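Putative polyketide cyclase (PDB 3K0Z) is of unproven function but may be a SnoaL-like polyketide cyclase, and is a putative lipoprotein. Local coordinates at residues Leu28-Lys31 against Glu32-Met36; Gln41-Tyr44 against Ala45-Thr49. All coordinates share one frame; numbering follows the deposited sequence.

Helix 30-49 carries both contacts in series: interaction 1 forms its N-terminal end, about 19 Å from the centre of the chain, and interaction 2 its C-terminal turns, about 6 Å from that centre. Their centres are about 19 Å apart, and the contacts do not touch, the nearest atoms being about 5 Å from each other. Chemistry follows place. At 28-36, only partly buried, polar groups dominate: a reciprocal serine-glutamate cap, a threonine hydroxyl on a backbone carbonyl and a lysine-glutamate salt bridge, with L28 making apolar contacts on one side. At 41-49, a buried contact, aromatic rings meet by face and edge, and the direct polar bonds between the segments are backbone ones.

Interaction 1: residues Leu28-Lys31 against Glu32-Met36; sequences LSQK and EATEM
S29 and E32 are brought together by two torsions: chi1 of S29 (77°) sets OG between its own backbone N and carbonyl carbon, and chi1 of E32 (-62°) turns CG beside the backbone N, from where the extended chain reaches back over the start of the helix. The result is a reciprocal pair. In one direction E32 N donates to S29 OG at 2.8 Å. In the other, S29 N donates to E32 OE1 on the anti lone pair of the carboxylate, a nearly straight bond with an N-H...O angle of 173°. One turn on, A33 N bonds to S29 O and begins the regular helical pattern.

Q30 O takes two donors from T34, its backbone N and its hydroxyl, which arrive from opposite faces of the carbonyl plane. The hydroxyl bond is the shorter, with T34 OG1 2.7 Å from Q30 O. Q30 NE2 turns to a partner outside the two segments, E9 O. On the outer side, K31 runs out with CG anti to its backbone N and bends only at chi4, which swings NZ to 2.8 Å from E35 OE1. In this salt bridge NZ meets OE1 on the syn side, somewhat out of the carboxylate plane.

Apolar groups meet on another side: L28 CD1 lies 3.9 Å from SE of selenomethionine M36, the two side chains crossing at about a right angle, and both also lie on V102 of strand 93-103. S29 at the N-cap and E32 three residues later thus form a classical capping box at the start of helix 30-49.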
ATOM      1  N   LEU A  28       8.063  -6.604 -19.608  1.00 21.14           N
ATOM      2  CA  LEU A  28       6.784  -7.271 -19.887  1.00 18.87           C
ATOM      3  C   LEU A  28       6.416  -7.022 -21.356  1.00 19.77           C
ATOM      4  O   LEU A  28       6.602  -5.924 -21.853  1.00 15.96           O
ATOM      5  CB  LEU A  28       5.689  -6.743 -18.952  1.00 21.54           C
ATOM      6  CG  LEU A  28       5.883  -6.991 -17.449  1.00 17.77           C
ATOM      7  CD1 LEU A  28       4.817  -6.298 -16.610  1.00 16.39           C
ATOM      8  CD2 LEU A  28       5.883  -8.460 -17.167  1.00 16.09           C
ATOM      9  N   SER A  29       5.906  -8.042 -22.038  1.00 18.40           N
ATOM     10  CA  SER A  29       5.385  -7.872 -23.383  1.00 18.44           C
ATOM     11  C   SER A  29       4.153  -6.977 -23.321  1.00 17.40           C
ATOM     12  O   SER A  29       3.498  -6.836 -22.271  1.00 16.31           O
ATOM     13  CB  SER A  29       4.970  -9.221 -23.983  1.00 19.14           C
ATOM     14  OG  SER A  29       3.713  -9.599 -23.417  1.00 15.70           O
ATOM     15  N   GLN A  30       3.818  -6.372 -24.448  1.00 18.21           N
ATOM     16  CA  GLN A  30       2.589  -5.597 -24.514  1.00 17.44           C
ATOM     17  C   GLN A  30       1.395  -6.350 -24.004  1.00 15.70           C
ATOM     18  O   GLN A  30       0.578  -5.784 -23.301  1.00 16.01           O
ATOM     19  CB  GLN A  30       2.255  -5.212 -25.947  1.00 20.76           C
ATOM     20  CG  GLN A  30       2.888  -4.004 -26.377  1.00 33.54           C
ATOM     21  CD  GLN A  30       2.349  -2.819 -25.633  1.00 43.99           C
ATOM     22  OE1 GLN A  30       3.091  -2.139 -24.906  1.00 52.72           O
ATOM     23  NE2 GLN A  30       1.038  -2.574 -25.781  1.00 49.94           N
ATOM     24  N   LYS A  31       1.252  -7.595 -24.434  1.00 18.55           N
ATOM     25  CA  LYS A  31       0.134  -8.414 -24.017  1.00 18.45           C
ATOM     26  C   LYS A  31       0.191  -8.654 -22.518  1.00 20.24           C
ATOM     27  O   LYS A  31      -0.831  -8.528 -21.849  1.00 18.13           O
ATOM     28  CB  LYS A  31       0.096  -9.744 -24.772  1.00 19.47           C
ATOM     29  CG  LYS A  31      -0.840 -10.753 -24.099  1.00 24.02           C
ATOM     30  CD  LYS A  31      -1.235 -11.880 -24.941  1.00 28.04           C
ATOM     31  CE  LYS A  31      -2.427 -12.615 -24.364  1.00 29.76           C
ATOM     32  NZ  LYS A  31      -2.150 -13.209 -23.013  1.00 29.23           N
ATOM     33  N   GLU A  32       1.361  -8.979 -21.968  1.00 19.33           N
ATOM     34  CA  GLU A  32       1.428  -9.219 -20.491  1.00 21.32           C
ATOM     35  C   GLU A  32       1.085  -7.966 -19.708  1.00 18.61           C
ATOM     36  O   GLU A  32       0.330  -7.996 -18.725  1.00 23.44           O
ATOM     37  CB  GLU A  32       2.824  -9.690 -20.054  1.00 22.91           C
ATOM     38  CG  GLU A  32       3.248 -11.001 -20.672  1.00 26.48           C
ATOM     39  CD  GLU A  32       4.726 -11.330 -20.443  1.00 28.63           C
ATOM     40  OE1 GLU A  32       5.640 -10.519 -20.802  1.00 25.09           O
ATOM     41  OE2 GLU A  32       4.953 -12.440 -19.910  1.00 41.51           O
ATOM     42  N   ALA A  33       1.640  -6.841 -20.112  1.00 17.53           N
ATOM     43  CA  ALA A  33       1.344  -5.582 -19.411  1.00 15.75           C
ATOM     44  C   ALA A  33      -0.151  -5.214 -19.497  1.00 18.55           C
ATOM     45  O   ALA A  33      -0.750  -4.768 -18.515  1.00 20.20           O
ATOM     46  CB  ALA A  33       2.210  -4.424 -19.964  1.00 19.90           C
ATOM     47  N   THR A  34      -0.738  -5.419 -20.660  1.00 19.85           N
ATOM     48  CA  THR A  34      -2.143  -5.045 -20.898  1.00 21.97           C
ATOM     49  C   THR A  34      -3.076  -5.903 -20.061  1.00 23.17           C
ATOM     50  O   THR A  34      -4.033  -5.399 -19.488  1.00 23.71           O
ATOM     51  CB  THR A  34      -2.486  -5.204 -22.385  1.00 21.57           C
ATOM     52  OG1 THR A  34      -1.652  -4.344 -23.162  1.00 20.58           O
ATOM     53  CG2 THR A  34      -3.924  -4.861 -22.681  1.00 21.39           C
ATOM     54  N   GLU A  35      -2.812  -7.207 -19.982  1.00 23.49           N
ATOM     55  CA  GLU A  35      -3.735  -8.025 -19.216  1.00 24.33           C
ATOM     56  C   GLU A  35      -3.666  -7.747 -17.679  1.00 22.72           C
ATOM     57  O   GLU A  35      -4.657  -7.866 -16.962  1.00 21.96           O
ATOM     58  CB  GLU A  35      -3.574  -9.492 -19.591  1.00 26.65           C
ATOM     59  CG  GLU A  35      -2.339 -10.123 -19.040  1.00 29.32           C
ATOM     60  CD  GLU A  35      -1.952 -11.428 -19.739  1.00 30.30           C
ATOM     61  OE1 GLU A  35      -2.676 -11.865 -20.657  1.00 31.13           O
ATOM     62  OE2 GLU A  35      -0.901 -12.017 -19.341  1.00 38.89           O
HETATM   63  N   MSE A  36      -2.515  -7.343 -17.187  1.00 19.46           N
HETATM   64  CA  MSE A  36      -2.378  -6.945 -15.791  1.00 18.37           C
HETATM   65  C   MSE A  36      -3.074  -5.613 -15.527  1.00 19.66           C
HETATM   66  O   MSE A  36      -3.785  -5.463 -14.515  1.00 19.62           O
HETATM   67  CB  MSE A  36      -0.889  -6.897 -15.428  1.00 21.55           C
HETATM   68  CG  MSE A  36      -0.291  -8.256 -15.398  1.00 18.74           C
HETATM   69 SE   MSE A  36       1.638  -8.206 -15.283  0.75 25.69          SE
HETATM   70  CE  MSE A  36       1.834  -8.092 -13.298  1.00 21.04           C
TER

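Interaction 2: residues Gln41-Tyr44 against Ala45-Thr49; sequences QRFY and AFWDT
An aromatic cluster on the C-terminal half of helix 30-49, formed by F43, Y44 and W47, defines this contact within the SnoaL-like family region. F43 and W47 make an edge-to-face pair: the pyrrole edge of the indole points at the phenyl face, with planes at 80° and centroids of the phenyl and five-membered rings 4.5 Å apart. W47 NE1 does the touching, sitting over one face toward the rim, 3.4 Å from F43 CZ. F43 runs alongside W47 in the same direction, its chi1 of -164° placing the ring beside the carbonyl carbon. Y44 meets the indole differently, its CD1 lying 3.7 Å from W47 CD1 at the indole edge while the two planes are inclined at 34°.

Backbone bonds hold the spacing: W47 N donates to F43 O at 3.1 Å, and D48 N to Y44 O at 2.8 Å. At the last turn A45 O accepts both T49 N and T49 OG1, which approach from opposite faces of its plane.

F43 and Y44 lie against L130 of strand 120-133, where Y44 OH bonds to D128, while W47 and F46 pack on L79 of helix 76-87, and F46 also reaches I55 of helix 55-58.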
ATOM      1  N   GLN A  41      -8.052  -2.547 -13.808  1.00 21.38           N
ATOM      2  CA  GLN A  41      -9.159  -1.682 -14.169  1.00 21.73           C
ATOM      3  C   GLN A  41     -10.515  -2.317 -13.817  1.00 18.37           C
ATOM      4  O   GLN A  41     -11.408  -1.639 -13.281  1.00 20.79           O
ATOM      5  CB  GLN A  41      -9.119  -1.341 -15.635  1.00 20.69           C
ATOM      6  CG  GLN A  41      -8.093  -0.317 -16.041  1.00 19.88           C
ATOM      7  CD  GLN A  41      -8.332   0.136 -17.449  1.00 23.89           C
ATOM      8  OE1 GLN A  41      -7.811  -0.450 -18.429  1.00 21.97           O
ATOM      9  NE2 GLN A  41      -9.110   1.209 -17.583  1.00 19.48           N
ATOM     10  N   ARG A  42     -10.659  -3.617 -14.092  1.00 21.54           N
ATOM     11  CA  ARG A  42     -11.914  -4.321 -13.812  1.00 18.10           C
ATOM     12  C   ARG A  42     -12.127  -4.444 -12.330  1.00 17.49           C
ATOM     13  O   ARG A  42     -13.235  -4.379 -11.876  1.00 17.38           O
ATOM     14  CB  ARG A  42     -11.941  -5.724 -14.413  1.00 20.32           C
ATOM     15  CG  ARG A  42     -12.034  -5.761 -15.922  1.00 22.28           C
ATOM     16  CD  ARG A  42     -12.280  -7.160 -16.464  1.00 24.02           C
ATOM     17  NE  ARG A  42     -12.214  -7.200 -17.937  1.00 27.98           N
ATOM     18  CZ  ARG A  42     -11.107  -7.457 -18.652  1.00 26.52           C
ATOM     19  NH1 ARG A  42      -9.945  -7.767 -18.086  1.00 37.74           N
ATOM     20  NH2 ARG A  42     -11.180  -7.459 -19.971  1.00 38.39           N
ATOM     21  N   PHE A  43     -11.062  -4.683 -11.581  1.00 17.99           N
ATOM     22  CA  PHE A  43     -11.140  -4.794 -10.152  1.00 18.42           C
ATOM     23  C   PHE A  43     -11.609  -3.459  -9.562  1.00 20.06           C
ATOM     24  O   PHE A  43     -12.521  -3.447  -8.721  1.00 16.78           O
ATOM     25  CB  PHE A  43      -9.776  -5.221  -9.556  1.00 17.98           C
ATOM     26  CG  PHE A  43      -9.845  -5.730  -8.122  1.00 22.41           C
ATOM     27  CD1 PHE A  43     -10.643  -6.820  -7.780  1.00 22.40           C
ATOM     28  CD2 PHE A  43      -9.032  -5.177  -7.137  1.00 20.94           C
ATOM     29  CE1 PHE A  43     -10.670  -7.293  -6.456  1.00 21.89           C
ATOM     30  CE2 PHE A  43      -9.032  -5.703  -5.831  1.00 19.64           C
ATOM     31  CZ  PHE A  43      -9.849  -6.740  -5.509  1.00 22.80           C
ATOM     32  N   TYR A  44     -11.031  -2.337  -9.988  1.00 19.68           N
ATOM     33  CA  TYR A  44     -11.510  -1.040  -9.453  1.00 17.83           C
ATOM     34  C   TYR A  44     -12.849  -0.581 -10.074  1.00 17.46           C
ATOM     35  O   TYR A  44     -13.580   0.159  -9.414  1.00 18.25           O
ATOM     36  CB  TYR A  44     -10.405   0.036  -9.371  1.00 21.77           C
ATOM     37  CG  TYR A  44      -9.305  -0.555  -8.527  1.00 19.38           C
ATOM     38  CD1 TYR A  44      -9.500  -0.777  -7.168  1.00 18.05           C
ATOM     39  CD2 TYR A  44      -8.145  -1.027  -9.107  1.00 23.17           C
ATOM     40  CE1 TYR A  44      -8.569  -1.467  -6.389  1.00 18.93           C
ATOM     41  CE2 TYR A  44      -7.175  -1.680  -8.328  1.00 17.65           C
ATOM     42  CZ  TYR A  44      -7.407  -1.892  -6.975  1.00 19.31           C
ATOM     43  OH  TYR A  44      -6.485  -2.563  -6.232  1.00 25.05           O
ATOM     44  N   ALA A  45     -13.190  -1.035 -11.280  1.00 19.40           N
ATOM     45  CA  ALA A  45     -14.576  -0.871 -11.801  1.00 18.59           C
ATOM     46  C   ALA A  45     -15.588  -1.551 -10.864  1.00 20.63           C
ATOM     47  O   ALA A  45     -16.647  -1.007 -10.595  1.00 18.97           O
ATOM     48  CB  ALA A  45     -14.731  -1.398 -13.234  1.00 21.11           C
ATOM     49  N   PHE A  46     -15.252  -2.743 -10.377  1.00 20.12           N
ATOM     50  CA  PHE A  46     -16.129  -3.427  -9.475  1.00 19.35           C
ATOM     51  C   PHE A  46     -16.268  -2.614  -8.184  1.00 19.94           C
ATOM     52  O   PHE A  46     -17.372  -2.357  -7.717  1.00 21.57           O
ATOM     53  CB  PHE A  46     -15.636  -4.828  -9.166  1.00 18.75           C
ATOM     54  CG  PHE A  46     -16.409  -5.455  -8.068  1.00 18.10           C
ATOM     55  CD1 PHE A  46     -17.738  -5.815  -8.267  1.00 19.79           C
ATOM     56  CD2 PHE A  46     -15.857  -5.598  -6.813  1.00 21.71           C
ATOM     57  CE1 PHE A  46     -18.493  -6.356  -7.219  1.00 22.17           C
ATOM     58  CE2 PHE A  46     -16.586  -6.141  -5.767  1.00 23.67           C
ATOM     59  CZ  PHE A  46     -17.903  -6.510  -5.961  1.00 17.14           C
ATOM     60  N   TRP A  47     -15.154  -2.196  -7.596  1.00 20.69           N
ATOM     61  CA  TRP A  47     -15.266  -1.392  -6.374  1.00 19.48           C
ATOM     62  C   TRP A  47     -16.013  -0.091  -6.628  1.00 23.66           C
ATOM     63  O   TRP A  47     -16.714   0.387  -5.730  1.00 21.86           O
ATOM     64  CB  TRP A  47     -13.918  -1.116  -5.765  1.00 22.69           C
ATOM     65  CG  TRP A  47     -13.243  -2.367  -5.210  1.00 17.28           C
ATOM     66  CD1 TRP A  47     -12.055  -2.895  -5.607  1.00 21.90           C
ATOM     67  CD2 TRP A  47     -13.742  -3.243  -4.163  1.00 19.17           C
ATOM     68  NE1 TRP A  47     -11.772  -4.024  -4.874  1.00 19.72           N
ATOM     69  CE2 TRP A  47     -12.802  -4.272  -4.000  1.00 20.25           C
ATOM     70  CE3 TRP A  47     -14.885  -3.236  -3.351  1.00 21.60           C
ATOM     71  CZ2 TRP A  47     -12.945  -5.283  -3.033  1.00 19.08           C
ATOM     72  CZ3 TRP A  47     -15.055  -4.264  -2.401  1.00 19.74           C
ATOM     73  CH2 TRP A  47     -14.083  -5.276  -2.265  1.00 19.23           C
ATOM     74  N   ASP A  48     -15.885   0.486  -7.829  1.00 19.26           N
ATOM     75  CA  ASP A  48     -16.604   1.730  -8.117  1.00 20.71           C
ATOM     76  C   ASP A  48     -18.103   1.502  -8.328  1.00 22.61           C
ATOM     77  O   ASP A  48     -18.905   2.351  -7.957  1.00 22.78           O
ATOM     78  CB  ASP A  48     -15.977   2.391  -9.323  1.00 18.45           C
ATOM     79  CG  ASP A  48     -16.534   3.796  -9.606  1.00 22.73           C
ATOM     80  OD1 ASP A  48     -16.603   4.659  -8.711  1.00 22.65           O
ATOM     81  OD2 ASP A  48     -16.920   4.026 -10.745  1.00 25.15           O
ATOM     82  N   THR A  49     -18.472   0.359  -8.914  1.00 23.01           N
ATOM     83  CA  THR A  49     -19.846   0.095  -9.347  1.00 23.93           C
ATOM     84  C   THR A  49     -20.646  -0.964  -8.586  1.00 24.18           C
ATOM     85  O   THR A  49     -21.888  -0.895  -8.546  1.00 20.41           O
ATOM     86  CB  THR A  49     -19.858  -0.305 -10.834  1.00 24.89           C
ATOM     87  OG1 THR A  49     -19.257  -1.598 -10.989  1.00 25.99           O
ATOM     88  CG2 THR A  49     -19.069   0.718 -11.629  1.00 24.07           C
TER